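Local coordinates for protein mandelate racemase/muconate lactonizing enzyme/Enolase superfamily (Rhodobacter sphaeroides, PDB 2HZG) that belongs to the enolase superfamily, pairing an enolase-type N-terminal domain with a barrel domain whose carboxylates hold a sodium ion, at residues 136-141 with 154-159; 163-168 with 223-228; 181-186 with 196-201; 213-218 with 246-251; 314-319 with 326-331. All coordinates share one frame; numbering follows the deposited sequence.

Contact 1: residues 136-141 with 154-159; sequences PYASLL and RAARRD
L140 sets its CG anti to its own carbonyl carbon (chi1 -65°) and then runs out extended (chi2 169°), which carries the CD1 branch across to the CB of A156, 4.2 Å away. A138, two residues back and on the same face of the strand, has no torsion to set: its CB points at the helix and stops 3.9 Å from the CB of A156. The single methyl of A156 thus meets both strand side chains, methyl against methyl, with no hydrogen bond between 136-141 and 154-159. Alanine suits both the A138 and the A156 position because the backbones come close, the CA of A138 lying 6.6 Å from the CA of A156. The longer leucine fills the neighbouring position, where the gap to be bridged is wider. The helix turns its other side outward, with R154, R157 and R158 exposed, as expected of an amphipathic outer helix. Y137 and S139 alternate to the other face of the strand, where S139 OG bonds to E329. Strand 135-141, helix 146-158 and strand 163-167 form a beta-alpha-beta unit of the barrel; A156 also touches V164, and strands 163-167 and 327-331 flank 135-141, one along each edge.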
# COMPACT_ATOMS: atom_id res chain seq x y z
N PRO A 136 -24.94 15.61 8.67
CA PRO A 136 -23.71 15.94 7.94
C PRO A 136 -22.88 17.00 8.68
O PRO A 136 -23.43 18.02 9.14
CB PRO A 136 -24.21 16.49 6.60
CG PRO A 136 -25.58 17.09 6.93
CD PRO A 136 -26.13 16.23 8.05
N TYR A 137 -21.58 16.76 8.83
CA TYR A 137 -20.71 17.81 9.30
C TYR A 137 -20.03 18.42 8.09
O TYR A 137 -19.71 17.71 7.14
CB TYR A 137 -19.74 17.30 10.37
CG TYR A 137 -18.62 16.35 9.93
CD1 TYR A 137 -17.48 16.83 9.26
CD2 TYR A 137 -18.67 15.00 10.25
CE1 TYR A 137 -16.43 15.95 8.89
CE2 TYR A 137 -17.61 14.11 9.91
CZ TYR A 137 -16.51 14.61 9.22
OH TYR A 137 -15.49 13.77 8.86
N ALA A 138 -19.87 19.74 8.10
CA ALA A 138 -19.25 20.44 7.00
C ALA A 138 -17.76 20.17 7.03
O ALA A 138 -17.09 20.48 8.03
CB ALA A 138 -19.54 21.97 7.08
N SER A 139 -17.23 19.59 5.96
CA SER A 139 -15.83 19.21 5.95
C SER A 139 -15.03 20.18 5.11
O SER A 139 -15.24 20.30 3.91
CB SER A 139 -15.64 17.76 5.48
OG SER A 139 -14.34 17.33 5.84
N LEU A 140 -14.10 20.87 5.77
CA LEU A 140 -13.45 22.04 5.20
C LEU A 140 -11.95 22.01 5.42
O LEU A 140 -11.46 21.28 6.26
CB LEU A 140 -14.03 23.32 5.86
CG LEU A 140 -15.50 23.61 5.57
CD1 LEU A 140 -16.01 24.74 6.48
CD2 LEU A 140 -15.68 23.97 4.10
N LEU A 141 -11.21 22.84 4.69
CA LEU A 141 -9.80 22.99 4.99
C LEU A 141 -9.59 24.22 5.89
O LEU A 141 -10.28 25.23 5.76
CB LEU A 141 -8.99 23.11 3.71
CG LEU A 141 -9.07 21.90 2.77
CD1 LEU A 141 -8.36 22.20 1.48
CD2 LEU A 141 -8.55 20.59 3.40
N ARG A 154 -18.01 30.27 10.25
CA ARG A 154 -19.17 31.17 10.29
C ARG A 154 -20.09 30.89 9.10
O ARG A 154 -21.30 30.76 9.28
CB ARG A 154 -18.70 32.65 10.31
CG ARG A 154 -19.79 33.71 10.58
CD ARG A 154 -19.18 35.13 10.70
NE ARG A 154 -20.20 36.19 10.70
CZ ARG A 154 -20.55 36.93 11.76
NH1 ARG A 154 -19.97 36.74 12.95
NH2 ARG A 154 -21.49 37.86 11.64
N ALA A 155 -19.53 30.76 7.89
CA ALA A 155 -20.32 30.49 6.68
C ALA A 155 -21.01 29.12 6.73
O ALA A 155 -22.17 29.00 6.38
CB ALA A 155 -19.49 30.64 5.41
N ALA A 156 -20.30 28.09 7.22
CA ALA A 156 -20.89 26.77 7.45
C ALA A 156 -22.09 26.81 8.43
O ALA A 156 -23.14 26.23 8.14
CB ALA A 156 -19.82 25.73 7.89
N ARG A 157 -21.92 27.47 9.58
CA ARG A 157 -23.03 27.62 10.54
C ARG A 157 -24.22 28.31 9.87
O ARG A 157 -25.34 27.81 9.94
CB ARG A 157 -22.61 28.34 11.85
CG ARG A 157 -23.81 28.89 12.65
CD ARG A 157 -23.70 28.82 14.19
NE ARG A 157 -23.05 29.98 14.80
CZ ARG A 157 -23.24 30.41 16.05
NH1 ARG A 157 -24.09 29.79 16.86
NH2 ARG A 157 -22.59 31.47 16.50
N ARG A 158 -23.97 29.43 9.19
CA ARG A 158 -25.04 30.16 8.49
C ARG A 158 -25.71 29.37 7.36
O ARG A 158 -26.89 29.60 7.05
CB ARG A 158 -24.51 31.51 7.99
CG ARG A 158 -24.24 32.48 9.15
CD ARG A 158 -23.38 33.68 8.74
NE ARG A 158 -24.08 34.60 7.84
CZ ARG A 158 -24.90 35.58 8.24
NH1 ARG A 158 -25.13 35.79 9.53
NH2 ARG A 158 -25.48 36.36 7.33
N ASP A 159 -24.98 28.43 6.75
CA ASP A 159 -25.57 27.50 5.78
C ASP A 159 -26.40 26.42 6.44
O ASP A 159 -27.06 25.64 5.76
CB ASP A 159 -24.49 26.85 4.90
CG ASP A 159 -23.88 27.81 3.89
OD1 ASP A 159 -24.46 28.90 3.63
OD2 ASP A 159 -22.81 27.47 3.35

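Contact 2: residues 163-168 with 223-228; sequences AVKFGW and VLWLEE. With NA (sodium ion), chain C.
OE1 of E227 is gripped by two donors, with a weak third from Q275: K165 NZ reaches it at 2.6 Å in a salt bridge, and W225 NE1 gives it an N-H at 3.0 Å. The first two use different parts of the oxygen. The lysine comes to the syn side, 22° out of the carboxylate plane, whereas the indole takes the anti lone pair, away from OE2. The indole bond is bent, with an N-H...O angle of 140°. OE2 turns to the metal, binding sodium at 2.3 Å and receiving only a weak second bond from K165 NZ. The lysine chain leaves the strand with CG anti to the backbone N and bends at chi3 (84°), which lays its CD beside W225 NE1 at 3.9 Å and swings NZ onto the carboxylate. A water accepts from K165 NZ at 3.0 Å and also binds sodium, so lysine and metal are joined by a second route. D199 and E254 complete the protein's share of the metal site, and E329 forms another salt bridge with K165. A long, flexible lysine suits this span, for strand 195-199 lies between the two strands. The chemistry implies a divided carboxylate: OE1 is held mainly by protein donors, which should restrain the group's rotation, while OE2 faces the sodium ion with a weak bond to the lysine.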
# COMPACT_ATOMS: atom_id res chain seq x y z
N ALA A 163 -22.30 21.11 12.65
CA ALA A 163 -21.01 20.52 12.97
C ALA A 163 -20.04 20.84 11.84
O ALA A 163 -20.45 20.91 10.68
CB ALA A 163 -21.12 19.01 13.19
N VAL A 164 -18.78 21.11 12.19
CA VAL A 164 -17.75 21.47 11.21
C VAL A 164 -16.43 20.76 11.54
O VAL A 164 -16.08 20.61 12.72
CB VAL A 164 -17.49 23.01 11.14
CG1 VAL A 164 -16.39 23.34 10.14
CG2 VAL A 164 -18.77 23.79 10.76
N LYS A 165 -15.72 20.33 10.50
CA LYS A 165 -14.36 19.80 10.65
C LYS A 165 -13.45 20.67 9.80
O LYS A 165 -13.79 21.01 8.68
CB LYS A 165 -14.27 18.35 10.18
CG LYS A 165 -12.89 17.72 10.46
CD LYS A 165 -12.90 16.24 10.13
CE LYS A 165 -12.65 15.99 8.65
NZ LYS A 165 -12.70 14.52 8.35
N PHE A 166 -12.30 21.05 10.34
CA PHE A 166 -11.25 21.64 9.54
C PHE A 166 -10.07 20.69 9.47
O PHE A 166 -9.72 20.05 10.45
CB PHE A 166 -10.80 22.98 10.13
CG PHE A 166 -11.80 24.07 9.96
CD1 PHE A 166 -11.84 24.79 8.79
CD2 PHE A 166 -12.74 24.32 10.95
CE1 PHE A 166 -12.77 25.78 8.60
CE2 PHE A 166 -13.68 25.32 10.77
CZ PHE A 166 -13.70 26.04 9.59
N GLY A 167 -9.44 20.63 8.30
CA GLY A 167 -8.32 19.73 8.10
C GLY A 167 -7.21 20.44 7.40
O GLY A 167 -7.46 21.44 6.72
N TRP A 168 -6.00 19.95 7.59
CA TRP A 168 -4.88 20.29 6.72
C TRP A 168 -4.60 21.81 6.70
O TRP A 168 -4.59 22.46 7.76
CB TRP A 168 -5.12 19.75 5.30
CG TRP A 168 -5.43 18.25 5.21
CD1 TRP A 168 -6.66 17.65 5.35
CD2 TRP A 168 -4.50 17.20 4.93
NE1 TRP A 168 -6.54 16.29 5.19
CE2 TRP A 168 -5.24 15.99 4.91
CE3 TRP A 168 -3.13 17.16 4.67
CZ2 TRP A 168 -4.63 14.74 4.67
CZ3 TRP A 168 -2.53 15.91 4.41
CH2 TRP A 168 -3.28 14.73 4.41
N VAL A 223 -13.08 20.31 21.14
CA VAL A 223 -13.00 19.48 19.93
C VAL A 223 -13.40 18.01 20.20
O VAL A 223 -12.95 17.38 21.18
CB VAL A 223 -11.61 19.60 19.26
CG1 VAL A 223 -11.48 18.67 18.03
CG2 VAL A 223 -11.34 21.05 18.85
N LEU A 224 -14.26 17.49 19.34
CA LEU A 224 -14.76 16.12 19.47
C LEU A 224 -13.68 15.05 19.17
O LEU A 224 -13.52 14.09 19.92
CB LEU A 224 -15.99 15.91 18.58
CG LEU A 224 -16.63 14.52 18.49
CD1 LEU A 224 -17.23 14.10 19.83
CD2 LEU A 224 -17.67 14.44 17.36
N TRP A 225 -12.98 15.21 18.04
CA TRP A 225 -11.96 14.26 17.68
C TRP A 225 -10.81 14.93 16.97
O TRP A 225 -10.94 16.02 16.38
CB TRP A 225 -12.53 13.06 16.87
CG TRP A 225 -12.82 13.32 15.37
CD1 TRP A 225 -11.95 13.77 14.41
CD2 TRP A 225 -14.07 13.08 14.70
NE1 TRP A 225 -12.60 13.84 13.17
CE2 TRP A 225 -13.89 13.42 13.34
CE3 TRP A 225 -15.32 12.61 15.12
CZ2 TRP A 225 -14.92 13.31 12.40
CZ3 TRP A 225 -16.34 12.50 14.19
CH2 TRP A 225 -16.13 12.84 12.84
N LEU A 226 -9.67 14.25 17.05
CA LEU A 226 -8.45 14.63 16.37
C LEU A 226 -8.18 13.51 15.39
O LEU A 226 -7.97 12.37 15.78
CB LEU A 226 -7.30 14.76 17.38
CG LEU A 226 -5.92 14.96 16.76
CD1 LEU A 226 -5.85 16.29 15.99
CD2 LEU A 226 -4.83 14.85 17.87
N GLU A 227 -8.19 13.86 14.11
CA GLU A 227 -8.17 12.88 13.02
C GLU A 227 -6.78 12.78 12.40
O GLU A 227 -6.10 13.78 12.19
CB GLU A 227 -9.23 13.29 11.99
CG GLU A 227 -9.28 12.49 10.72
CD GLU A 227 -10.47 12.86 9.86
OE1 GLU A 227 -11.50 13.34 10.39
OE2 GLU A 227 -10.40 12.62 8.63
N GLU A 228 -6.36 11.54 12.14
CA GLU A 228 -5.07 11.26 11.48
C GLU A 228 -3.88 12.00 12.10
O GLU A 228 -3.16 12.71 11.39
CB GLU A 228 -5.15 11.60 9.98
CG GLU A 228 -6.00 10.62 9.16
CD GLU A 228 -5.36 10.28 7.82
OE1 GLU A 228 -4.88 9.11 7.67
OE2 GLU A 228 -5.29 11.20 6.95
NA NA C . -9.33 13.39 6.70
O HOH W 1 -11.43 14.43 5.66
O HOH W 2 -8.52 13.68 4.39
O HOH W 3 -6.52 13.30 7.16

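Contact 3: residues 181-186 with 196-201; sequences DQIMAA and LMVDVG. With NA (sodium ion), chain C.
The close fit lies where A186 meets L196: its CB sits 3.9 Å from CD1 and 4.1 Å from CD2 of L196, so both leucine branches straddle one methyl. L196 holds its CG anti to the backbone N (chi1 179°), which sends the fork straight at the helix, and CD2 also lies against the carbonyl oxygen of I183. Farther along, the side chains approach less closely, with I183 CG1 and V198 CG2 4.3 Å apart; L218 of helix 215-220 packs on both. A small residue at A186 admits the leucine, while beta-branched I183 and V198 bring stiff side chains to the looser part. The helix runs roughly antiparallel to the strand (150°), as in a beta-alpha-beta crossover, and its outward side carries exposed D181 and partly exposed M184. L196 and V198 point to the helix; M197 and D199 alternate to the inside, where D199 binds sodium through OD2 at 2.3 Å. Its OD1 takes the backbone N of G201 at 3.0 Å, from 38° above the carboxylate plane, closing an Asx turn, and accepts from a water at 2.5 Å that binds sodium. D199 is thus tied to the metal directly and through water, on the strand side turned from the apolar packing.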
# COMPACT_ATOMS: atom_id res chain seq x y z
N ASP A 181 -4.38 29.30 17.57
CA ASP A 181 -5.05 30.43 16.92
C ASP A 181 -6.07 29.94 15.88
O ASP A 181 -7.19 30.43 15.82
CB ASP A 181 -4.01 31.33 16.26
CG ASP A 181 -3.20 32.17 17.27
OD1 ASP A 181 -3.59 32.25 18.46
OD2 ASP A 181 -2.17 32.74 16.87
N GLN A 182 -5.67 28.94 15.09
CA GLN A 182 -6.53 28.35 14.07
C GLN A 182 -7.75 27.65 14.67
O GLN A 182 -8.87 27.84 14.21
CB GLN A 182 -5.72 27.35 13.22
CG GLN A 182 -4.77 27.99 12.25
CD GLN A 182 -5.48 28.51 10.98
OE1 GLN A 182 -6.70 28.47 10.89
NE2 GLN A 182 -4.71 28.99 10.03
N ILE A 183 -7.51 26.84 15.69
CA ILE A 183 -8.55 26.01 16.30
C ILE A 183 -9.55 26.88 17.06
O ILE A 183 -10.76 26.66 16.99
CB ILE A 183 -7.90 24.90 17.19
CG1 ILE A 183 -7.16 23.88 16.29
CG2 ILE A 183 -8.93 24.19 18.05
CD1 ILE A 183 -6.14 22.98 17.05
N MET A 184 -9.03 27.87 17.79
CA MET A 184 -9.88 28.83 18.50
C MET A 184 -10.72 29.67 17.55
O MET A 184 -11.88 29.95 17.83
CB MET A 184 -9.04 29.72 19.40
CG MET A 184 -8.42 28.98 20.59
SD MET A 184 -9.66 28.11 21.58
CE MET A 184 -8.67 26.74 22.17
N ALA A 185 -10.14 30.05 16.41
CA ALA A 185 -10.87 30.78 15.36
C ALA A 185 -12.00 29.92 14.75
O ALA A 185 -13.11 30.41 14.56
CB ALA A 185 -9.91 31.28 14.28
N ALA A 186 -11.73 28.64 14.51
CA ALA A 186 -12.78 27.68 14.13
C ALA A 186 -13.93 27.64 15.16
O ALA A 186 -15.11 27.74 14.80
CB ALA A 186 -12.19 26.27 13.93
N LEU A 196 -17.15 20.41 16.76
CA LEU A 196 -15.95 20.80 16.05
C LEU A 196 -14.98 19.63 16.01
O LEU A 196 -14.70 19.00 17.04
CB LEU A 196 -15.29 22.03 16.69
CG LEU A 196 -13.99 22.55 16.07
CD1 LEU A 196 -14.16 22.99 14.61
CD2 LEU A 196 -13.43 23.69 16.91
N MET A 197 -14.50 19.32 14.81
CA MET A 197 -13.53 18.26 14.62
C MET A 197 -12.30 18.85 13.95
O MET A 197 -12.39 19.85 13.23
CB MET A 197 -14.12 17.12 13.79
CG MET A 197 -15.25 16.34 14.49
SD MET A 197 -16.86 17.19 14.53
CE MET A 197 -17.37 17.05 12.87
N VAL A 198 -11.15 18.22 14.20
CA VAL A 198 -9.88 18.66 13.63
C VAL A 198 -9.15 17.49 12.99
O VAL A 198 -9.02 16.42 13.59
CB VAL A 198 -8.98 19.34 14.71
CG1 VAL A 198 -7.59 19.72 14.12
CG2 VAL A 198 -9.69 20.56 15.31
N ASP A 199 -8.69 17.71 11.77
CA ASP A 199 -7.98 16.71 10.99
C ASP A 199 -6.61 17.26 10.63
O ASP A 199 -6.50 18.28 9.96
CB ASP A 199 -8.82 16.41 9.74
CG ASP A 199 -8.10 15.55 8.69
OD1 ASP A 199 -7.01 14.99 8.94
OD2 ASP A 199 -8.66 15.45 7.57
N VAL A 200 -5.57 16.59 11.09
CA VAL A 200 -4.20 17.07 10.88
C VAL A 200 -3.40 16.36 9.77
O VAL A 200 -2.20 16.62 9.60
CB VAL A 200 -3.39 17.16 12.20
CG1 VAL A 200 -4.09 18.13 13.17
CG2 VAL A 200 -3.21 15.79 12.85
N GLY A 201 -4.07 15.50 9.02
CA GLY A 201 -3.46 14.91 7.84
C GLY A 201 -2.11 14.24 8.06
O GLY A 201 -1.19 14.44 7.26
NA NA C . -9.33 13.39 6.70
O HOH W 3 -6.52 13.30 7.16
O HOH W 2 -8.52 13.68 4.39
O HOH W 1 -11.43 14.43 5.66

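Contact 4: residues 213-218 with 246-251; sequences ARLPTL and ARVRIA
Helix 215-220 presents one side to the chain entering strand 249-252, the CA of L215 being 6.3 Å from that of A246 and the CA of L218 6.7 Å from that of V248. L215 does most of the touching. Its CD2 presses on CG1 of V248 at 3.6 Å, the two side chains crossing at about a right angle, and the same CD2 lies 3.9 Å from CB of A246. That alanine methyl lies along the leucine, whose CB is also 3.9 Å away. One turn on, L218 offers CB rather than its branch tips, 4.1 Å from CG1 of V248. V248 can reach both leucines because CG1 stands between its backbone N and carbonyl carbon (chi1 63°), aimed at the helix. Alanine suits the partly exposed margin, where the chain runs near, and valine the buried groove between two leucines a turn apart. D219, next on the helix, accepts the backbone N-H groups of R247 and V248, adding polar bonds beside an otherwise apolar interface. The helix before strand 225-227 thus packs on the chain leading into the next strand, 249-252, as part of the beta/alpha layering of a TIM-type barrel.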
# COMPACT_ATOMS: atom_id res chain seq x y z
N ALA A 213 1.18 17.85 22.48
CA ALA A 213 1.28 19.27 22.87
C ALA A 213 0.05 20.10 22.43
O ALA A 213 -0.19 21.21 22.94
CB ALA A 213 2.58 19.89 22.30
N ARG A 214 -0.72 19.55 21.49
CA ARG A 214 -1.97 20.17 21.01
C ARG A 214 -3.19 19.75 21.82
O ARG A 214 -4.25 20.30 21.64
CB ARG A 214 -2.26 19.81 19.55
CG ARG A 214 -1.58 20.67 18.52
CD ARG A 214 -0.09 20.32 18.34
NE ARG A 214 0.53 21.23 17.38
CZ ARG A 214 1.83 21.35 17.15
NH1 ARG A 214 2.71 20.60 17.82
NH2 ARG A 214 2.27 22.21 16.24
N LEU A 215 -3.06 18.75 22.67
CA LEU A 215 -4.23 18.24 23.36
C LEU A 215 -4.97 19.27 24.27
O LEU A 215 -6.21 19.31 24.26
CB LEU A 215 -3.92 16.92 24.10
CG LEU A 215 -3.56 15.68 23.26
CD1 LEU A 215 -3.13 14.53 24.16
CD2 LEU A 215 -4.74 15.25 22.37
N PRO A 216 -4.22 20.06 25.08
CA PRO A 216 -4.94 21.11 25.84
C PRO A 216 -5.73 22.10 24.98
O PRO A 216 -6.83 22.45 25.34
CB PRO A 216 -3.81 21.83 26.59
CG PRO A 216 -2.72 20.77 26.71
CD PRO A 216 -2.78 20.03 25.41
N THR A 217 -5.14 22.54 23.88
CA THR A 217 -5.80 23.47 22.97
C THR A 217 -7.07 22.84 22.39
O THR A 217 -8.12 23.47 22.37
CB THR A 217 -4.87 23.82 21.80
OG1 THR A 217 -3.63 24.34 22.30
CG2 THR A 217 -5.53 24.83 20.87
N LEU A 218 -6.96 21.61 21.93
CA LEU A 218 -8.12 20.89 21.38
C LEU A 218 -9.22 20.76 22.44
O LEU A 218 -10.40 20.97 22.15
CB LEU A 218 -7.71 19.51 20.87
CG LEU A 218 -6.80 19.48 19.63
CD1 LEU A 218 -6.05 18.14 19.54
CD2 LEU A 218 -7.59 19.77 18.33
N ALA A 246 -6.65 13.05 27.45
CA ALA A 246 -7.43 14.18 26.92
C ALA A 246 -8.89 13.79 26.68
O ALA A 246 -9.21 12.60 26.61
CB ALA A 246 -6.79 14.71 25.64
N ARG A 247 -9.78 14.77 26.57
CA ARG A 247 -11.18 14.46 26.27
C ARG A 247 -11.37 14.21 24.77
O ARG A 247 -12.13 13.34 24.38
CB ARG A 247 -12.13 15.58 26.72
CG ARG A 247 -12.12 15.88 28.25
CD ARG A 247 -13.34 16.75 28.65
NE ARG A 247 -13.68 17.64 27.54
CZ ARG A 247 -13.23 18.89 27.39
NH1 ARG A 247 -12.44 19.42 28.32
NH2 ARG A 247 -13.58 19.59 26.30
N VAL A 248 -10.68 14.99 23.94
CA VAL A 248 -10.71 14.81 22.49
C VAL A 248 -10.33 13.36 22.17
O VAL A 248 -9.35 12.82 22.70
CB VAL A 248 -9.78 15.83 21.76
CG1 VAL A 248 -8.31 15.65 22.16
CG2 VAL A 248 -9.96 15.77 20.23
N ARG A 249 -11.13 12.74 21.31
CA ARG A 249 -10.87 11.36 20.92
C ARG A 249 -10.05 11.31 19.65
O ARG A 249 -9.94 12.31 18.95
CB ARG A 249 -12.20 10.60 20.81
CG ARG A 249 -12.86 10.49 22.19
CD ARG A 249 -14.32 10.13 22.07
NE ARG A 249 -14.48 8.72 21.70
CZ ARG A 249 -15.65 8.15 21.43
NH1 ARG A 249 -16.77 8.86 21.47
NH2 ARG A 249 -15.69 6.86 21.11
N ILE A 250 -9.44 10.16 19.37
CA ILE A 250 -8.62 10.02 18.17
C ILE A 250 -9.45 9.35 17.07
O ILE A 250 -10.25 8.44 17.35
CB ILE A 250 -7.27 9.25 18.44
CG1 ILE A 250 -6.51 9.83 19.65
CG2 ILE A 250 -6.37 9.23 17.18
CD1 ILE A 250 -6.36 11.35 19.70
N ALA A 251 -9.30 9.83 15.85
CA ALA A 251 -10.02 9.27 14.71
C ALA A 251 -9.04 8.98 13.60
O ALA A 251 -8.00 9.63 13.49
CB ALA A 251 -11.11 10.25 14.21

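Contact 5: residues 314-319 with 326-331; sequences ASLQPF and RICEYP
Apolar contact centres on C328, whose CB is approached from two directions by the segment 314-319. L316 brings CD2 to within 3.7 Å of it, its CG lying anti to the carbonyl carbon (chi1 -67°) and its chain reaching out toward the strand. F319 adds CZ at 3.9 Å from the same CB, so the cysteine is met at once by an aliphatic branch and the rim of an aromatic ring. A small, weakly polar residue suits this spot, and the buried leucine and phenylalanine fill the space around it. In the barrel, strand 327-331 is the eighth strand, and helix 309-316 lies between it and strand 300-303 in the chain; the short loop between 319 and 326 turns the chain into the strand, and F319 also meets the ring of Y301 on strand 300-303. The second kind of contact is between ring edge and carbonyl. CE1 of F319 lies 3.4 Å from O of I327, near the ring plane, where the slightly positive C-H rim meets the oxygen's partial negative charge, and S315 O is also at that ring's edge. Backbone bonding shapes the turn itself: F319 N donates to L316 O at 3.1 Å, tying F319 back to L316. Among the polar side chains, E329 lies to the side of this contact and accepts from the backbone N of T305.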
# COMPACT_ATOMS: atom_id res chain seq x y z
N ALA A 314 -21.44 6.38 -2.16
CA ALA A 314 -20.76 5.09 -1.98
C ALA A 314 -20.30 4.92 -0.55
O ALA A 314 -20.48 3.86 0.04
CB ALA A 314 -19.60 4.94 -2.95
N SER A 315 -19.74 5.99 0.03
CA SER A 315 -19.18 5.88 1.38
C SER A 315 -20.25 5.93 2.48
O SER A 315 -19.95 5.61 3.62
CB SER A 315 -18.04 6.88 1.60
OG SER A 315 -16.83 6.48 0.90
N LEU A 316 -21.47 6.31 2.13
CA LEU A 316 -22.61 6.21 3.06
C LEU A 316 -23.19 4.79 3.07
O LEU A 316 -23.69 4.34 4.10
CB LEU A 316 -23.71 7.21 2.71
CG LEU A 316 -23.38 8.70 2.88
CD1 LEU A 316 -24.56 9.59 2.47
CD2 LEU A 316 -23.01 8.95 4.31
N GLN A 317 -23.13 4.10 1.93
CA GLN A 317 -23.72 2.75 1.82
C GLN A 317 -23.33 1.81 2.99
O GLN A 317 -24.21 1.20 3.57
CB GLN A 317 -23.39 2.07 0.48
CG GLN A 317 -23.72 2.86 -0.80
CD GLN A 317 -25.22 3.11 -1.00
OE1 GLN A 317 -26.07 2.34 -0.53
NE2 GLN A 317 -25.54 4.20 -1.69
N PRO A 318 -22.03 1.72 3.34
CA PRO A 318 -21.65 0.71 4.35
C PRO A 318 -22.18 0.91 5.77
O PRO A 318 -22.06 0.00 6.60
CB PRO A 318 -20.12 0.81 4.36
CG PRO A 318 -19.77 1.47 3.04
CD PRO A 318 -20.85 2.46 2.86
N PHE A 319 -22.73 2.09 6.07
CA PHE A 319 -23.33 2.29 7.39
C PHE A 319 -24.74 2.84 7.31
O PHE A 319 -25.27 3.35 8.30
CB PHE A 319 -22.39 3.08 8.36
CG PHE A 319 -22.24 4.59 8.09
CD1 PHE A 319 -22.55 5.51 9.10
CD2 PHE A 319 -21.70 5.07 6.89
CE1 PHE A 319 -22.36 6.88 8.92
CE2 PHE A 319 -21.52 6.43 6.68
CZ PHE A 319 -21.85 7.36 7.71
N ARG A 326 -24.73 8.12 13.45
CA ARG A 326 -25.54 9.17 12.82
C ARG A 326 -24.77 10.28 12.15
O ARG A 326 -25.33 11.02 11.38
CB ARG A 326 -26.51 9.77 13.84
CG ARG A 326 -27.50 8.76 14.33
CD ARG A 326 -28.82 9.36 14.83
NE ARG A 326 -29.79 8.30 15.13
CZ ARG A 326 -29.83 7.62 16.28
NH1 ARG A 326 -28.96 7.88 17.25
NH2 ARG A 326 -30.75 6.66 16.46
N ILE A 327 -23.51 10.45 12.46
CA ILE A 327 -22.83 11.54 11.78
C ILE A 327 -22.15 11.06 10.48
O ILE A 327 -21.76 9.89 10.37
CB ILE A 327 -21.89 12.31 12.70
CG1 ILE A 327 -20.51 11.70 12.69
CG2 ILE A 327 -22.46 12.40 14.15
CD1 ILE A 327 -19.49 12.75 12.68
N CYS A 328 -22.07 11.95 9.49
CA CYS A 328 -21.34 11.66 8.27
C CYS A 328 -20.54 12.87 7.86
O CYS A 328 -20.91 14.01 8.16
CB CYS A 328 -22.28 11.24 7.12
SG CYS A 328 -23.41 12.53 6.54
N GLU A 329 -19.44 12.60 7.17
CA GLU A 329 -18.66 13.65 6.53
C GLU A 329 -19.34 14.16 5.27
O GLU A 329 -19.79 13.38 4.42
CB GLU A 329 -17.24 13.16 6.21
CG GLU A 329 -16.33 14.27 5.72
CD GLU A 329 -14.86 13.88 5.65
OE1 GLU A 329 -14.55 12.67 5.63
OE2 GLU A 329 -13.99 14.81 5.60
N TYR A 330 -19.39 15.48 5.15
CA TYR A 330 -19.98 16.12 4.00
C TYR A 330 -19.01 17.15 3.42
O TYR A 330 -18.70 18.13 4.08
CB TYR A 330 -21.31 16.80 4.39
CG TYR A 330 -22.06 17.32 3.19
CD1 TYR A 330 -22.96 16.50 2.48
CD2 TYR A 330 -21.83 18.61 2.71
CE1 TYR A 330 -23.63 16.98 1.34
CE2 TYR A 330 -22.48 19.09 1.58
CZ TYR A 330 -23.39 18.28 0.91
OH TYR A 330 -24.02 18.77 -0.21
N PRO A 331 -18.57 16.97 2.16
CA PRO A 331 -17.64 17.97 1.61
C PRO A 331 -18.36 19.30 1.35
O PRO A 331 -19.20 19.39 0.46
CB PRO A 331 -17.17 17.35 0.28
CG PRO A 331 -18.11 16.31 -0.04
CD PRO A 331 -18.91 15.92 1.18

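All five contacts are buried and meet on one parallel barrel sheet, but they work on different sides of it. Contacts 1, 3, 4 and 5 seal helices or their ends against strands with aliphatic and aromatic side chains and form no hydrogen bonds across; contact 5 lies nearest the chain's centre and contact 4 farthest out. Contact 2 alone is polar, spanning the barrel interior. It shares the sodium ion and three waters with contact 3, whose strand 195-199 runs between the two strands of contact 2. Strand 135-141 of contact 1 is flanked by strands of contacts 2 and 5, while helix 215-220 of contact 4 neighbours the helix of contact 3.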